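Local coordinates for seryl-tRNA synthetase, cytoplasmic (Candida albicans, PDB 3QO7), which catalyses the two-step attachment of serine to tRNA(Ser), activating serine with ATP to Ser-AMP and then transferring it to the acceptor end of the tRNA, at residues 297-302 and 407-412; 351-356 and 367-372; 230-235 and 278-283. One frame throughout, in Å; residues are numbered along the deposited sequence.

Beyond the N-terminal tRNA-binding extension, the chain enters the class II catalytic core, where all three contacts bear on one ATP. Contact 3 closes first: the chain leaves 230-235, makes strand 269-278 and returns with 278-283, tying strand 233-236, which continues the small sheet into the second subunit, to the start of the ATP-binding loop. Contact 1 then opens at 297-302 and closes 105 residues later at 407-412, joining the strand after that loop to the junction of strand 399-407 and helix 408-419. Contact 2, the hairpin of 351-356 and 367-372, lies wholly within this long excursion. Contacts 1 and 2 therefore nest, while contact 3 precedes both. R410 packs on L367, and F298 lies against R279.

Contact 1. Residues 297-302 and 407-412. With ATP (adenosine-5'-triphosphate), chain B.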
# COMPACT_ATOMS: atom_id res chain seq x y z
N ALA A 297 8.64 -1.83 -1.92
CA ALA A 297 7.27 -2.32 -1.95
C ALA A 297 7.17 -3.55 -2.85
O ALA A 297 7.79 -3.63 -3.93
CB ALA A 297 6.37 -1.23 -2.46
N PHE A 298 6.39 -4.53 -2.40
CA PHE A 298 6.27 -5.78 -3.16
C PHE A 298 5.15 -6.63 -2.57
O PHE A 298 4.64 -6.34 -1.48
CB PHE A 298 7.59 -6.57 -3.15
CG PHE A 298 8.08 -6.90 -1.76
CD1 PHE A 298 7.68 -8.09 -1.12
CD2 PHE A 298 8.91 -6.03 -1.07
CE1 PHE A 298 8.12 -8.41 0.17
CE2 PHE A 298 9.33 -6.33 0.23
CZ PHE A 298 8.93 -7.53 0.85
N GLU A 299 4.77 -7.68 -3.28
CA GLU A 299 3.70 -8.53 -2.79
C GLU A 299 4.22 -9.85 -2.24
O GLU A 299 5.27 -10.37 -2.67
CB GLU A 299 2.64 -8.75 -3.86
CG GLU A 299 1.86 -7.47 -4.20
CD GLU A 299 2.72 -6.47 -4.94
OE1 GLU A 299 3.24 -6.86 -6.03
OE2 GLU A 299 2.91 -5.32 -4.42
N LYS A 300 3.51 -10.39 -1.26
CA LYS A 300 3.93 -11.63 -0.63
C LYS A 300 2.72 -12.49 -0.31
O LYS A 300 1.77 -12.02 0.31
CB LYS A 300 4.74 -11.30 0.64
CG LYS A 300 5.47 -12.46 1.29
CD LYS A 300 6.05 -12.06 2.65
CE LYS A 300 7.48 -11.52 2.55
NZ LYS A 300 8.14 -11.40 3.90
N ILE A 301 2.73 -13.73 -0.79
CA ILE A 301 1.86 -14.76 -0.25
C ILE A 301 2.59 -15.41 0.93
O ILE A 301 3.68 -15.96 0.77
CB ILE A 301 1.53 -15.85 -1.26
CG1 ILE A 301 0.90 -15.23 -2.50
CG2 ILE A 301 0.63 -16.91 -0.61
CD1 ILE A 301 -0.36 -14.47 -2.17
N GLU A 302 1.98 -15.33 2.10
CA GLU A 302 2.60 -15.76 3.34
C GLU A 302 1.83 -16.94 3.98
O GLU A 302 0.63 -16.91 4.03
CB GLU A 302 2.61 -14.57 4.28
CG GLU A 302 3.26 -14.85 5.60
CD GLU A 302 4.77 -14.76 5.56
OE1 GLU A 302 5.33 -14.52 4.45
OE2 GLU A 302 5.40 -14.93 6.64
N ALA A 407 7.53 -14.31 -2.19
CA ALA A 407 7.64 -12.88 -2.40
C ALA A 407 7.67 -12.77 -3.92
O ALA A 407 8.63 -13.19 -4.58
CB ALA A 407 8.94 -12.37 -1.80
N THR A 408 6.60 -12.24 -4.50
CA THR A 408 6.36 -12.44 -5.92
C THR A 408 7.35 -11.75 -6.89
O THR A 408 7.77 -12.35 -7.88
CB THR A 408 4.91 -12.14 -6.28
OG1 THR A 408 4.63 -10.76 -6.02
CG2 THR A 408 3.98 -13.04 -5.44
N GLU A 409 7.74 -10.52 -6.59
CA GLU A 409 8.70 -9.83 -7.45
C GLU A 409 10.04 -10.56 -7.40
O GLU A 409 10.70 -10.76 -8.42
CB GLU A 409 8.86 -8.36 -7.06
CG GLU A 409 7.73 -7.44 -7.62
CD GLU A 409 6.46 -7.39 -6.76
OE1 GLU A 409 6.37 -8.12 -5.75
OE2 GLU A 409 5.54 -6.61 -7.09
N ARG A 410 10.44 -10.97 -6.20
CA ARG A 410 11.70 -11.68 -6.06
C ARG A 410 11.62 -13.06 -6.74
O ARG A 410 12.53 -13.46 -7.47
CB ARG A 410 12.11 -11.76 -4.60
CG ARG A 410 13.41 -12.46 -4.41
CD ARG A 410 13.84 -12.45 -2.95
NE ARG A 410 14.12 -11.11 -2.48
CZ ARG A 410 14.91 -10.84 -1.45
NH1 ARG A 410 15.47 -11.83 -0.77
NH2 ARG A 410 15.12 -9.58 -1.08
N THR A 411 10.49 -13.75 -6.57
CA THR A 411 10.29 -15.01 -7.28
C THR A 411 10.34 -14.85 -8.80
O THR A 411 10.85 -15.72 -9.51
CB THR A 411 8.99 -15.67 -6.84
OG1 THR A 411 9.09 -15.97 -5.43
CG2 THR A 411 8.74 -16.95 -7.66
N ILE A 412 9.81 -13.74 -9.29
CA ILE A 412 9.93 -13.41 -10.71
C ILE A 412 11.39 -13.34 -11.14
O ILE A 412 11.76 -13.91 -12.16
CB ILE A 412 9.20 -12.08 -11.05
CG1 ILE A 412 7.71 -12.26 -10.84
CG2 ILE A 412 9.52 -11.62 -12.48
CD1 ILE A 412 6.89 -11.05 -11.18
PG ATP B . 16.25 -12.65 6.06
O1G ATP B . 16.61 -12.10 7.42
O2G ATP B . 15.87 -11.58 5.05
O3G ATP B . 17.22 -13.68 5.54
PB ATP B . 13.64 -12.86 7.08
O1B ATP B . 14.00 -11.45 7.51
O2B ATP B . 13.11 -13.84 8.09
O3B ATP B . 14.88 -13.49 6.28
PA ATP B . 11.68 -11.52 5.56
O1A ATP B . 12.48 -10.27 5.88
O2A ATP B . 10.32 -11.77 6.18
O3A ATP B . 12.57 -12.82 5.89
O5' ATP B . 11.71 -11.84 3.98
C5' ATP B . 11.39 -13.18 3.59
C4' ATP B . 11.17 -13.18 2.10
O4' ATP B . 10.66 -11.90 1.68
C3' ATP B . 12.51 -13.32 1.43
O3' ATP B . 12.71 -14.70 1.13
C2' ATP B . 12.42 -12.43 0.20
O2' ATP B . 12.03 -13.24 -0.91
C1' ATP B . 11.31 -11.43 0.50
N9 ATP B . 11.87 -10.06 0.70
C8 ATP B . 12.41 -9.60 1.85
N7 ATP B . 12.83 -8.32 1.71
C5 ATP B . 12.56 -7.93 0.45
C6 ATP B . 12.75 -6.69 -0.35
N6 ATP B . 13.32 -5.59 0.21
N1 ATP B . 12.33 -6.68 -1.63
C2 ATP B . 11.76 -7.76 -2.19
N3 ATP B . 11.55 -8.92 -1.52
C4 ATP B . 11.93 -9.07 -0.22
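With CG anti to the carbonyl carbon in both E299 (chi1 -68°) and E409 (chi1 -81°), and each chain then bent at chi2, the two acid groups meet with their planes 69° apart. E409 OE1 is met on its syn side by E299 N in an almost straight hydrogen bond of 3.0 Å, so the side chain at the helix start ties down the strand's backbone. The return bond runs from T408 N to E299 O, 2.9 Å. A407, at the N-cap position, pairs with K300 across a non-hydrogen-bonded site, their CA atoms 4.3 Å apart. Next to these links, two flat groups enclose the adenine of ATP: the F298 ring stacks on one face, with CE2 3.5 Å from C6, and the R410 guanidinium on the opposite one, NH2 standing 3.3 Å from C4. This sandwich is characteristic of class II synthetases, F298 belonging to motif 2 and R410 to motif 3. K300 NZ reaches to 3.2 Å from O2A of the alpha phosphate. N188 of helix 183-201 bonds to both E299 OE1 and T408 OG1, and S276 OG hydrogen-bonds to E299 OE2. Strand 297-307 runs between strands 269-278 and 399-407, with that helix packed against I301 and T408.

Contact 2. Residues 351-356 and 367-372. With ATP (adenosine-5'-triphosphate), chain B.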
# COMPACT_ATOMS: atom_id res chain seq x y z
N LYS A 351 14.58 -21.32 12.56
CA LYS A 351 14.35 -20.70 11.26
C LYS A 351 15.05 -21.47 10.13
O LYS A 351 16.22 -21.81 10.25
CB LYS A 351 14.84 -19.26 11.30
CG LYS A 351 14.63 -18.40 10.05
CD LYS A 351 14.69 -16.92 10.45
CE LYS A 351 14.58 -15.98 9.29
NZ LYS A 351 15.83 -15.90 8.45
N TYR A 352 14.32 -21.76 9.05
CA TYR A 352 14.90 -22.38 7.86
C TYR A 352 14.74 -21.37 6.75
O TYR A 352 13.72 -20.72 6.70
CB TYR A 352 14.14 -23.63 7.46
CG TYR A 352 14.62 -24.93 8.05
CD1 TYR A 352 15.64 -24.96 9.00
CD2 TYR A 352 14.06 -26.14 7.66
CE1 TYR A 352 16.08 -26.16 9.55
CE2 TYR A 352 14.49 -27.35 8.20
CZ TYR A 352 15.50 -27.37 9.14
OH TYR A 352 15.92 -28.60 9.67
N ASP A 353 15.72 -21.23 5.86
CA ASP A 353 15.52 -20.41 4.67
C ASP A 353 15.64 -21.30 3.44
O ASP A 353 16.47 -22.22 3.38
CB ASP A 353 16.60 -19.33 4.53
CG ASP A 353 16.42 -18.19 5.49
OD1 ASP A 353 15.61 -18.32 6.44
OD2 ASP A 353 17.10 -17.14 5.29
N LEU A 354 14.81 -21.02 2.45
CA LEU A 354 14.96 -21.65 1.17
C LEU A 354 15.62 -20.61 0.30
O LEU A 354 15.15 -19.49 0.18
CB LEU A 354 13.58 -22.08 0.61
CG LEU A 354 13.60 -22.84 -0.73
CD1 LEU A 354 12.40 -23.75 -0.86
CD2 LEU A 354 13.75 -21.91 -1.94
N GLU A 355 16.76 -20.95 -0.27
CA GLU A 355 17.48 -20.04 -1.15
C GLU A 355 17.50 -20.70 -2.51
O GLU A 355 18.00 -21.83 -2.67
CB GLU A 355 18.89 -19.84 -0.63
CG GLU A 355 18.94 -19.65 0.88
CD GLU A 355 20.35 -19.44 1.41
OE1 GLU A 355 21.26 -20.20 1.02
OE2 GLU A 355 20.53 -18.51 2.21
N ALA A 356 16.90 -20.03 -3.49
CA ALA A 356 16.84 -20.58 -4.84
C ALA A 356 18.09 -20.18 -5.64
O ALA A 356 18.72 -19.15 -5.38
CB ALA A 356 15.59 -20.10 -5.53
N LEU A 367 14.61 -16.88 -0.86
CA LEU A 367 13.26 -16.59 -1.36
C LEU A 367 12.19 -16.82 -0.30
O LEU A 367 11.08 -16.34 -0.41
CB LEU A 367 12.94 -17.46 -2.58
CG LEU A 367 13.74 -17.13 -3.82
CD1 LEU A 367 13.10 -17.77 -5.01
CD2 LEU A 367 13.80 -15.64 -3.97
N VAL A 368 12.55 -17.56 0.74
CA VAL A 368 11.59 -18.05 1.67
C VAL A 368 12.25 -18.14 3.00
O VAL A 368 13.37 -18.55 3.08
CB VAL A 368 11.12 -19.47 1.28
CG1 VAL A 368 10.49 -20.19 2.47
CG2 VAL A 368 10.15 -19.43 0.11
N SER A 369 11.51 -17.80 4.04
CA SER A 369 12.00 -17.85 5.39
C SER A 369 10.89 -18.49 6.24
O SER A 369 9.73 -18.06 6.18
CB SER A 369 12.22 -16.42 5.84
OG SER A 369 12.95 -16.40 7.04
N CYS A 370 11.23 -19.51 7.02
CA CYS A 370 10.21 -20.27 7.73
C CYS A 370 10.58 -20.44 9.21
O CYS A 370 11.63 -20.98 9.51
CB CYS A 370 9.98 -21.62 7.04
SG CYS A 370 8.92 -22.76 7.95
N SER A 371 9.71 -19.99 10.12
CA SER A 371 10.08 -19.88 11.54
C SER A 371 9.04 -20.46 12.44
O SER A 371 7.87 -20.15 12.31
CB SER A 371 10.24 -18.41 11.96
OG SER A 371 11.30 -17.79 11.27
N ASN A 372 9.47 -21.27 13.40
CA ASN A 372 8.60 -21.60 14.50
C ASN A 372 8.85 -20.60 15.62
O ASN A 372 9.96 -20.53 16.14
CB ASN A 372 8.81 -23.02 15.01
CG ASN A 372 7.79 -23.40 16.08
OD1 ASN A 372 7.09 -22.53 16.62
ND2 ASN A 372 7.69 -24.69 16.40
PG ATP B . 16.25 -12.65 6.06
O1G ATP B . 16.61 -12.10 7.42
O2G ATP B . 15.87 -11.58 5.05
O3G ATP B . 17.22 -13.68 5.54
PB ATP B . 13.64 -12.86 7.08
O1B ATP B . 14.00 -11.45 7.51
O2B ATP B . 13.11 -13.84 8.09
O3B ATP B . 14.88 -13.49 6.28
PA ATP B . 11.68 -11.52 5.56
O1A ATP B . 12.48 -10.27 5.88
O2A ATP B . 10.32 -11.77 6.18
O3A ATP B . 12.57 -12.82 5.89
O5' ATP B . 11.71 -11.84 3.98
C5' ATP B . 11.39 -13.18 3.59
C4' ATP B . 11.17 -13.18 2.10
O4' ATP B . 10.66 -11.90 1.68
C3' ATP B . 12.51 -13.32 1.43
O3' ATP B . 12.71 -14.70 1.13
C2' ATP B . 12.42 -12.43 0.20
O2' ATP B . 12.03 -13.24 -0.91
C1' ATP B . 11.31 -11.43 0.50
N9 ATP B . 11.87 -10.06 0.70
C8 ATP B . 12.41 -9.60 1.85
N7 ATP B . 12.83 -8.32 1.71
C5 ATP B . 12.56 -7.93 0.45
C6 ATP B . 12.75 -6.69 -0.35
N6 ATP B . 13.32 -5.59 0.21
N1 ATP B . 12.33 -6.68 -1.63
C2 ATP B . 11.76 -7.76 -2.19
N3 ATP B . 11.55 -8.92 -1.52
C4 ATP B . 11.93 -9.07 -0.22
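Strands 351-356 and 367-372 run antiparallel, their axes 4.6 Å apart at closest, with Y352 and C370 joined by a reciprocal pair of backbone hydrogen bonds and L354 facing both L367 and V368 in a classic beta bulge. At the bulge L354 O accepts twice, from L367 N at 2.9 Å and, more loosely and at a poorer angle, from V368 N at 3.3 Å. The side chains sort by face. On one, L354 CB packs on V368 CB at 3.6 Å, where C370 and Y352 also lie; the Y352 ring leads away from the partner strand to meet F316 edge-to-face. K351, D353, S369 and S371 share the other, and the first three come up to the triphosphate. K351 leaves the backbone nearly extended, CG anti to N (chi1 -177°), lays CG and CD along S371 OG, and bends only at its last torsion (chi4 -75°). That bend brings NZ to 3.2 Å from D353 OD1, on the syn lone pair of this carboxylate, in a salt bridge within one strand, and to a weak hydrogen bond with O3B of ATP. S369 OG appears to donate to O2B, although its exact place is uncertain, and L367 O receives a weak bond from the ribose O2'. D353 OD2 stands 3.5 Å from the gamma-phosphate oxygen O3G. The lysine, set between a carboxylate and the phosphates, probably offsets part of their negative charge, while the backbone of the bulge meets the ribose: one hairpin meets both the ribose and the outer phosphates of ATP.

Contact 3. Residues 230-235 and 278-283; sequences ELYKVI and FRREAG. With ATP (adenosine-5'-triphosphate), chain B.
E230 and R279 cross where the chain enters the motif 2 loop of the class II synthetase fold, whose arginine at this point typically meets the alpha phosphate of ATP. Traced outward, R279 begins with CB, 3.7 Å from E230 OE2. CG runs past that same oxygen, and CD comes closest to it. R279 NE, 3.9 Å from E230 OE2, makes with it a long salt bridge, the carboxylate and guanidinium planes being 49° apart. At the tip, R279 NH1 gives a weak hydrogen bond of 2.7 Å to O1A of ATP, but NH2 is crowded against the alpha phosphate, so the tip's exact place is doubtful. E230 is thus a second-shell residue lying along a ligand-binding arginine, and its chain, bent at chi2 (66°), lets the other oxygen, OE1, accept from E281 N at 3.2 Å. Its backbone takes part as well: R280 N donates to E230 O in a nearly straight bond of 2.9 Å. A water joins Y232 N to F278 O, donating to the latter. The second subunit is close by: residues 233-235 pair with a strand of that chain, and R280 NE forms a salt bridge with D236 of the second subunit. On its way there, R280 crosses the Y232 ring in a CH-pi contact, CG sitting 3.7 Å from the ring centroid and only 2° off the normal.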
# COMPACT_ATOMS: atom_id res chain seq x y z
N GLU A 230 12.76 0.07 10.14
CA GLU A 230 12.26 -0.73 9.02
C GLU A 230 10.90 -0.30 8.49
O GLU A 230 10.63 -0.41 7.29
CB GLU A 230 12.25 -2.22 9.38
CG GLU A 230 11.81 -3.14 8.22
CD GLU A 230 12.79 -3.15 7.03
OE1 GLU A 230 13.41 -2.10 6.73
OE2 GLU A 230 12.94 -4.22 6.39
N LEU A 231 10.05 0.21 9.39
CA LEU A 231 8.65 0.47 9.07
C LEU A 231 8.36 1.91 8.68
O LEU A 231 8.78 2.86 9.35
CB LEU A 231 7.76 0.06 10.24
CG LEU A 231 7.69 -1.46 10.46
CD1 LEU A 231 6.67 -1.86 11.54
CD2 LEU A 231 7.38 -2.14 9.14
N TYR A 232 7.62 2.08 7.60
CA TYR A 232 7.14 3.40 7.23
C TYR A 232 6.06 3.85 8.21
O TYR A 232 5.14 3.10 8.52
CB TYR A 232 6.57 3.41 5.80
CG TYR A 232 7.59 3.26 4.69
CD1 TYR A 232 8.28 4.36 4.18
CD2 TYR A 232 7.87 1.99 4.14
CE1 TYR A 232 9.20 4.23 3.16
CE2 TYR A 232 8.80 1.84 3.12
CZ TYR A 232 9.46 2.97 2.62
OH TYR A 232 10.39 2.83 1.61
N LYS A 233 6.19 5.06 8.72
CA LYS A 233 5.11 5.65 9.47
C LYS A 233 4.13 6.34 8.50
O LYS A 233 4.54 6.94 7.52
CB LYS A 233 5.65 6.62 10.52
CG LYS A 233 5.33 6.21 11.94
CD LYS A 233 6.28 6.83 12.96
CE LYS A 233 6.08 8.34 13.09
NZ LYS A 233 7.00 8.93 14.13
N VAL A 234 2.84 6.23 8.78
CA VAL A 234 1.84 6.89 7.97
C VAL A 234 1.19 8.00 8.80
O VAL A 234 0.82 7.78 9.95
CB VAL A 234 0.78 5.87 7.51
CG1 VAL A 234 -0.45 6.58 6.98
CG2 VAL A 234 1.36 4.95 6.44
N ILE A 235 1.05 9.20 8.22
CA ILE A 235 0.34 10.29 8.90
C ILE A 235 -1.14 10.44 8.51
O ILE A 235 -1.48 10.70 7.35
CB ILE A 235 1.03 11.65 8.74
CG1 ILE A 235 2.52 11.54 9.04
CG2 ILE A 235 0.43 12.63 9.71
CD1 ILE A 235 2.80 11.12 10.47
N PHE A 278 6.00 -3.32 2.80
CA PHE A 278 6.73 -2.08 2.65
C PHE A 278 7.93 -2.09 3.56
O PHE A 278 7.82 -2.38 4.76
CB PHE A 278 5.82 -0.86 2.88
CG PHE A 278 4.63 -0.83 1.95
CD1 PHE A 278 4.69 -0.13 0.75
CD2 PHE A 278 3.49 -1.57 2.24
CE1 PHE A 278 3.60 -0.15 -0.14
CE2 PHE A 278 2.42 -1.61 1.37
CZ PHE A 278 2.47 -0.89 0.17
N ARG A 279 9.09 -1.80 2.98
CA ARG A 279 10.33 -1.82 3.75
C ARG A 279 11.17 -0.58 3.51
O ARG A 279 11.54 -0.30 2.37
CB ARG A 279 11.10 -3.08 3.42
CG ARG A 279 10.35 -4.34 3.81
CD ARG A 279 11.29 -5.45 4.24
NE ARG A 279 10.56 -6.69 4.47
CZ ARG A 279 11.14 -7.89 4.54
NH1 ARG A 279 12.46 -8.00 4.40
NH2 ARG A 279 10.38 -8.97 4.73
N ARG A 280 11.47 0.16 4.58
CA ARG A 280 12.33 1.35 4.45
C ARG A 280 13.72 1.00 3.98
O ARG A 280 14.36 1.80 3.31
CB ARG A 280 12.44 2.11 5.76
CG ARG A 280 11.13 2.63 6.28
CD ARG A 280 11.35 3.64 7.37
NE ARG A 280 12.40 4.56 6.97
CZ ARG A 280 13.32 5.01 7.80
NH1 ARG A 280 13.29 4.63 9.08
NH2 ARG A 280 14.27 5.84 7.37
N GLU A 281 14.19 -0.20 4.34
CA GLU A 281 15.52 -0.67 3.98
C GLU A 281 15.53 -1.54 2.73
O GLU A 281 14.96 -2.64 2.69
CB GLU A 281 16.14 -1.44 5.14
CG GLU A 281 16.54 -0.58 6.31
CD GLU A 281 17.64 0.39 5.96
OE1 GLU A 281 18.83 0.00 6.03
OE2 GLU A 281 17.30 1.55 5.59
N ALA A 282 16.21 -1.05 1.70
CA ALA A 282 16.38 -1.82 0.48
C ALA A 282 17.66 -1.40 -0.27
O ALA A 282 17.64 -1.18 -1.48
CB ALA A 282 15.15 -1.68 -0.39
N GLY A 283 18.77 -1.28 0.46
CA GLY A 283 20.04 -0.91 -0.13
C GLY A 283 20.56 0.42 0.36
O GLY A 283 21.75 0.56 0.64
PG ATP B . 16.25 -12.65 6.06
O1G ATP B . 16.61 -12.10 7.42
O2G ATP B . 15.87 -11.58 5.05
O3G ATP B . 17.22 -13.68 5.54
PB ATP B . 13.64 -12.86 7.08
O1B ATP B . 14.00 -11.45 7.51
O2B ATP B . 13.11 -13.84 8.09
O3B ATP B . 14.88 -13.49 6.28
PA ATP B . 11.68 -11.52 5.56
O1A ATP B . 12.48 -10.27 5.88
O2A ATP B . 10.32 -11.77 6.18
O3A ATP B . 12.57 -12.82 5.89
O5' ATP B . 11.71 -11.84 3.98
C5' ATP B . 11.39 -13.18 3.59
C4' ATP B . 11.17 -13.18 2.10
O4' ATP B . 10.66 -11.90 1.68
C3' ATP B . 12.51 -13.32 1.43
O3' ATP B . 12.71 -14.70 1.13
C2' ATP B . 12.42 -12.43 0.20
O2' ATP B . 12.03 -13.24 -0.91
C1' ATP B . 11.31 -11.43 0.50
N9 ATP B . 11.87 -10.06 0.70
C8 ATP B . 12.41 -9.60 1.85
N7 ATP B . 12.83 -8.32 1.71
C5 ATP B . 12.56 -7.93 0.45
C6 ATP B . 12.75 -6.69 -0.35
N6 ATP B . 13.32 -5.59 0.21
N1 ATP B . 12.33 -6.68 -1.63
C2 ATP B . 11.76 -7.76 -2.19
N3 ATP B . 11.55 -8.92 -1.52
C4 ATP B . 11.93 -9.07 -0.22
O HOH W 1 6.58 -0.58 6.25